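Local structure of TipC2 (Streptococcus intermedius B196, 6DHX) at residues I25-E30 against Y110-R115. The protein serves as an immunity protein of a type VII secretion system, probably neutralising an exported antibacterial toxin. Sequence-based numbering, arbitrary orientation.
Sequences IYQETE and YTRQDR. With SO4 (sulfate ion), chain D.
Arg112, where the chain turns off the end of strand 102-111, lies across Tyr26 of helix 21-32 and reaches Gln27 with its tip. Just before it, Tyr110 reaches Asp23 of the helix with its hydroxyl, and Thr111 OG1 donates to Asp114 OD1 (2.6 Å), tying the turn together. In Arg112, bends at chi2 (-87°) and chi3 (-69°) fold the side chain over the phenol, so that CD sits above one ring face, 3.7 Å from the Tyr26 ring centroid in a CH-pi contact. The guanidinium follows nearly parallel to the ring, the planes 13° apart, but shifted toward the rim, with NE 3.3 Å from Tyr26 CD1. Beyond it, Arg112 NH1 gives a nearly straight hydrogen bond of 2.8 Å to Gln27 OE1, in the guanidinium plane and on a lone pair of the amide oxygen; Asp23 forms a salt bridge with the same NH1. Arg112 NH2 donates to O4 of the sulfate (2.8 Å) at the guanidinium edge, and Arg112 NE to sulfate O1 (2.9 Å), somewhat out of the plane. Asn88 also binds this ion, and hydrogen-bonds the hydroxyl of Tyr26. Arg115 NH2 pairs directly with Asp23 and meets, at 3.0 Å, a water hydrogen-bonded to Gln27 OE1. With each guanidinium nitrogen of Arg112 engaged and one face on the tyrosine, its rotation is fixed; Asp23 probably offsets its charge, joined in this crystal by the sulfate, probably from the crystallisation liquor.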
ATOM      1  N   ILE A  25       3.383  -6.881  -9.796  1.00 18.89           N
ATOM      2  CA  ILE A  25       2.299  -7.196  -8.863  1.00 19.86           C
ATOM      3  C   ILE A  25       0.929  -6.952  -9.503  1.00 21.60           C
ATOM      4  O   ILE A  25       0.024  -7.796  -9.388  1.00 20.63           O
ATOM      5  CB  ILE A  25       2.435  -6.382  -7.563  1.00 20.98           C
ATOM      6  CG1 ILE A  25       3.730  -6.760  -6.811  1.00 19.16           C
ATOM      7  CG2 ILE A  25       1.201  -6.630  -6.658  1.00 23.16           C
ATOM      8  CD1 ILE A  25       4.148  -5.686  -5.686  1.00 21.00           C
ATOM      9  N   TYR A  26       0.762  -5.801 -10.158  1.00 19.72           N
ATOM     10  CA  TYR A  26      -0.523  -5.468 -10.772  1.00 17.50           C
ATOM     11  C   TYR A  26      -0.888  -6.516 -11.828  1.00 21.00           C
ATOM     12  O   TYR A  26      -2.008  -7.056 -11.838  1.00 19.13           O
ATOM     13  CB  TYR A  26      -0.442  -4.061 -11.397  1.00 17.00           C
ATOM     14  CG  TYR A  26      -1.715  -3.623 -12.080  1.00 17.84           C
ATOM     15  CD1 TYR A  26      -2.004  -4.038 -13.389  1.00 16.79           C
ATOM     16  CD2 TYR A  26      -2.635  -2.766 -11.426  1.00 19.20           C
ATOM     17  CE1 TYR A  26      -3.190  -3.639 -14.002  1.00 19.25           C
ATOM     18  CE2 TYR A  26      -3.825  -2.372 -12.047  1.00 19.73           C
ATOM     19  CZ  TYR A  26      -4.081  -2.805 -13.323  1.00 22.76           C
ATOM     20  OH  TYR A  26      -5.209  -2.437 -13.986  1.00 23.42           O
ATOM     21  N   GLN A  27       0.057  -6.806 -12.732  1.00 18.58           N
ATOM     22  CA  GLN A  27      -0.266  -7.685 -13.864  1.00 18.69           C
ATOM     23  C   GLN A  27      -0.467  -9.117 -13.415  1.00 20.72           C
ATOM     24  O   GLN A  27      -1.321  -9.826 -13.955  1.00 22.28           O
ATOM     25  CB  GLN A  27       0.849  -7.596 -14.919  1.00 22.11           C
ATOM     26  CG  GLN A  27       0.835  -6.186 -15.560  1.00 22.01           C
ATOM     27  CD  GLN A  27       1.923  -5.947 -16.593  1.00 27.32           C
ATOM     28  OE1 GLN A  27       2.468  -4.840 -16.653  1.00 25.81           O
ATOM     29  NE2 GLN A  27       2.248  -6.964 -17.429  1.00 26.23           N
ATOM     30  N   GLU A  28       0.359  -9.597 -12.481  1.00 20.45           N
ATOM     31  CA  GLU A  28       0.149 -10.988 -12.084  1.00 20.42           C
ATOM     32  C   GLU A  28      -1.135 -11.116 -11.277  1.00 19.89           C
ATOM     33  O   GLU A  28      -1.812 -12.152 -11.376  1.00 21.57           O
ATOM     34  CB  GLU A  28       1.346 -11.484 -11.292  1.00 24.81           C
ATOM     35  CG  GLU A  28       1.271 -12.952 -10.828  1.00 25.70           C
ATOM     36  CD  GLU A  28       1.336 -13.999 -11.933  1.00 36.32           C
ATOM     37  OE1 GLU A  28       1.601 -13.679 -13.108  1.00 32.72           O
ATOM     38  OE2 GLU A  28       1.168 -15.181 -11.567  1.00 34.82           O
ATOM     39  N   THR A  29      -1.477 -10.079 -10.498  1.00 21.03           N
ATOM     40  CA  THR A  29      -2.754 -10.155  -9.773  1.00 18.79           C
ATOM     41  C   THR A  29      -3.923 -10.066 -10.721  1.00 22.77           C
ATOM     42  O   THR A  29      -4.874 -10.826 -10.569  1.00 20.03           O
ATOM     43  CB  THR A  29      -2.841  -9.079  -8.678  1.00 19.23           C
ATOM     44  OG1 THR A  29      -1.724  -9.247  -7.795  1.00 20.34           O
ATOM     45  CG2 THR A  29      -4.205  -9.256  -7.870  1.00 20.61           C
ATOM     46  N   GLU A  30      -3.866  -9.189 -11.742  1.00 18.85           N
ATOM     47  CA  GLU A  30      -4.982  -9.129 -12.665  1.00 19.05           C
ATOM     48  C   GLU A  30      -5.131 -10.430 -13.464  1.00 21.76           C
ATOM     49  O   GLU A  30      -6.260 -10.844 -13.802  1.00 22.93           O
ATOM     50  CB  GLU A  30      -4.801  -7.915 -13.606  1.00 19.49           C
ATOM     51  CG  GLU A  30      -6.106  -7.615 -14.375  1.00 24.55           C
ATOM     52  CD  GLU A  30      -6.253  -8.443 -15.664  1.00 53.46           C
ATOM     53  OE1 GLU A  30      -5.222  -8.946 -16.173  1.00 56.88           O
ATOM     54  OE2 GLU A  30      -7.398  -8.607 -16.168  1.00 65.61           O
ATOM     55  N   TYR A 110       0.517   3.334  -6.756  1.00 20.77           N
ATOM     56  CA  TYR A 110       1.198   3.209  -8.032  1.00 21.26           C
ATOM     57  C   TYR A 110       0.161   3.300  -9.148  1.00 20.75           C
ATOM     58  O   TYR A 110      -0.706   2.420  -9.265  1.00 21.42           O
ATOM     59  CB  TYR A 110       1.958   1.894  -8.108  1.00 21.30           C
ATOM     60  CG  TYR A 110       2.506   1.666  -9.493  1.00 19.99           C
ATOM     61  CD1 TYR A 110       3.670   2.335  -9.898  1.00 21.01           C
ATOM     62  CD2 TYR A 110       1.863   0.810 -10.388  1.00 21.06           C
ATOM     63  CE1 TYR A 110       4.183   2.133 -11.152  1.00 19.41           C
ATOM     64  CE2 TYR A 110       2.373   0.584 -11.666  1.00 20.88           C
ATOM     65  CZ  TYR A 110       3.545   1.257 -12.033  1.00 19.32           C
ATOM     66  OH  TYR A 110       4.127   1.103 -13.279  1.00 21.87           O
ATOM     67  N   THR A 111       0.256   4.362  -9.973  1.00 20.23           N
ATOM     68  CA  THR A 111      -0.701   4.612 -11.036  1.00 19.72           C
ATOM     69  C   THR A 111      -0.125   4.030 -12.326  1.00 23.03           C
ATOM     70  O   THR A 111       1.022   4.315 -12.683  1.00 21.94           O
ATOM     71  CB  THR A 111      -1.025   6.106 -11.179  1.00 22.53           C
ATOM     72  OG1 THR A 111       0.146   6.938 -10.934  1.00 22.83           O
ATOM     73  CG2 THR A 111      -2.088   6.468 -10.110  1.00 26.99           C
ATOM     74  N   ARG A 112      -0.899   3.153 -12.958  1.00 20.93           N
ATOM     75  CA  ARG A 112      -0.428   2.412 -14.130  1.00 20.86           C
ATOM     76  C   ARG A 112      -0.150   3.322 -15.309  1.00 22.61           C
ATOM     77  O   ARG A 112       0.806   3.093 -16.063  1.00 23.42           O
ATOM     78  CB  ARG A 112      -1.487   1.372 -14.543  1.00 19.21           C
ATOM     79  CG  ARG A 112      -1.470   0.169 -13.568  1.00 18.95           C
ATOM     80  CD  ARG A 112      -0.430  -0.858 -14.030  1.00 20.30           C
ATOM     81  NE  ARG A 112      -0.819  -1.535 -15.273  1.00 20.72           N
ATOM     82  CZ  ARG A 112      -0.063  -2.439 -15.887  1.00 20.54           C
ATOM     83  NH1 ARG A 112       1.153  -2.724 -15.388  1.00 23.98           N
ATOM     84  NH2 ARG A 112      -0.552  -3.070 -17.004  1.00 20.08           N
ATOM     85  N   GLN A 113      -0.999   4.316 -15.529  1.00 20.63           N
ATOM     86  CA  GLN A 113      -0.929   5.042 -16.795  1.00 21.45           C
ATOM     87  C   GLN A 113       0.289   5.961 -16.908  1.00 26.83           C
ATOM     88  O   GLN A 113       0.652   6.308 -18.038  1.00 25.97           O
ATOM     89  CB  GLN A 113      -2.204   5.849 -17.075  1.00 22.73           C
ATOM     90  CG  GLN A 113      -3.479   4.924 -17.203  1.00 21.70           C
ATOM     91  CD  GLN A 113      -3.237   3.723 -18.118  1.00 24.84           C
ATOM     92  OE1 GLN A 113      -2.842   3.884 -19.253  1.00 24.54           O
ATOM     93  NE2 GLN A 113      -3.407   2.529 -17.592  1.00 23.08           N
ATOM     94  N   ASP A 114       0.939   6.323 -15.799  1.00 22.10           N
ATOM     95  CA  ASP A 114       2.117   7.178 -15.843  1.00 21.82           C
ATOM     96  C   ASP A 114       3.271   6.525 -15.093  1.00 23.70           C
ATOM     97  O   ASP A 114       4.286   7.201 -14.804  1.00 25.32           O
ATOM     98  CB  ASP A 114       1.793   8.573 -15.290  1.00 25.54           C
ATOM     99  CG  ASP A 114       1.289   8.527 -13.850  1.00 27.41           C
ATOM    100  OD1 ASP A 114       1.263   7.430 -13.248  1.00 25.87           O
ATOM    101  OD2 ASP A 114       0.926   9.606 -13.328  1.00 30.73           O
ATOM    102  N   ARG A 115       3.146   5.220 -14.791  1.00 22.09           N
ATOM    103  CA  ARG A 115       4.164   4.438 -14.087  1.00 20.26           C
ATOM    104  C   ARG A 115       4.762   5.224 -12.927  1.00 23.25           C
ATOM    105  O   ARG A 115       5.973   5.422 -12.833  1.00 22.85           O
ATOM    106  CB  ARG A 115       5.260   3.976 -15.070  1.00 24.48           C
ATOM    107  CG  ARG A 115       4.691   2.928 -16.084  1.00 24.04           C
ATOM    108  CD  ARG A 115       5.787   2.206 -16.921  1.00 33.08           C
ATOM    109  NE  ARG A 115       5.246   1.597 -18.199  1.00 43.07           N
ATOM    110  CZ  ARG A 115       4.582   0.433 -18.290  1.00 63.72           C
ATOM    111  NH1 ARG A 115       4.171  -0.001 -19.475  1.00 64.82           N
ATOM    112  NH2 ARG A 115       4.308  -0.314 -17.215  1.00 57.87           N
TER
HETATM  113  S   SO4 D 301      -3.347  -1.166 -18.190  1.00 29.44           S
HETATM  114  O1  SO4 D 301      -2.946  -0.515 -16.956  1.00 31.35           O
HETATM  115  O2  SO4 D 301      -2.540  -0.716 -19.297  1.00 35.94           O
HETATM  116  O3  SO4 D 301      -4.758  -0.886 -18.400  1.00 33.28           O
HETATM  117  O4  SO4 D 301      -3.082  -2.554 -18.070  1.00 31.34           O
HETATM  118  O   HOH W   1       3.859  -3.020 -18.451  1.00 33.24           O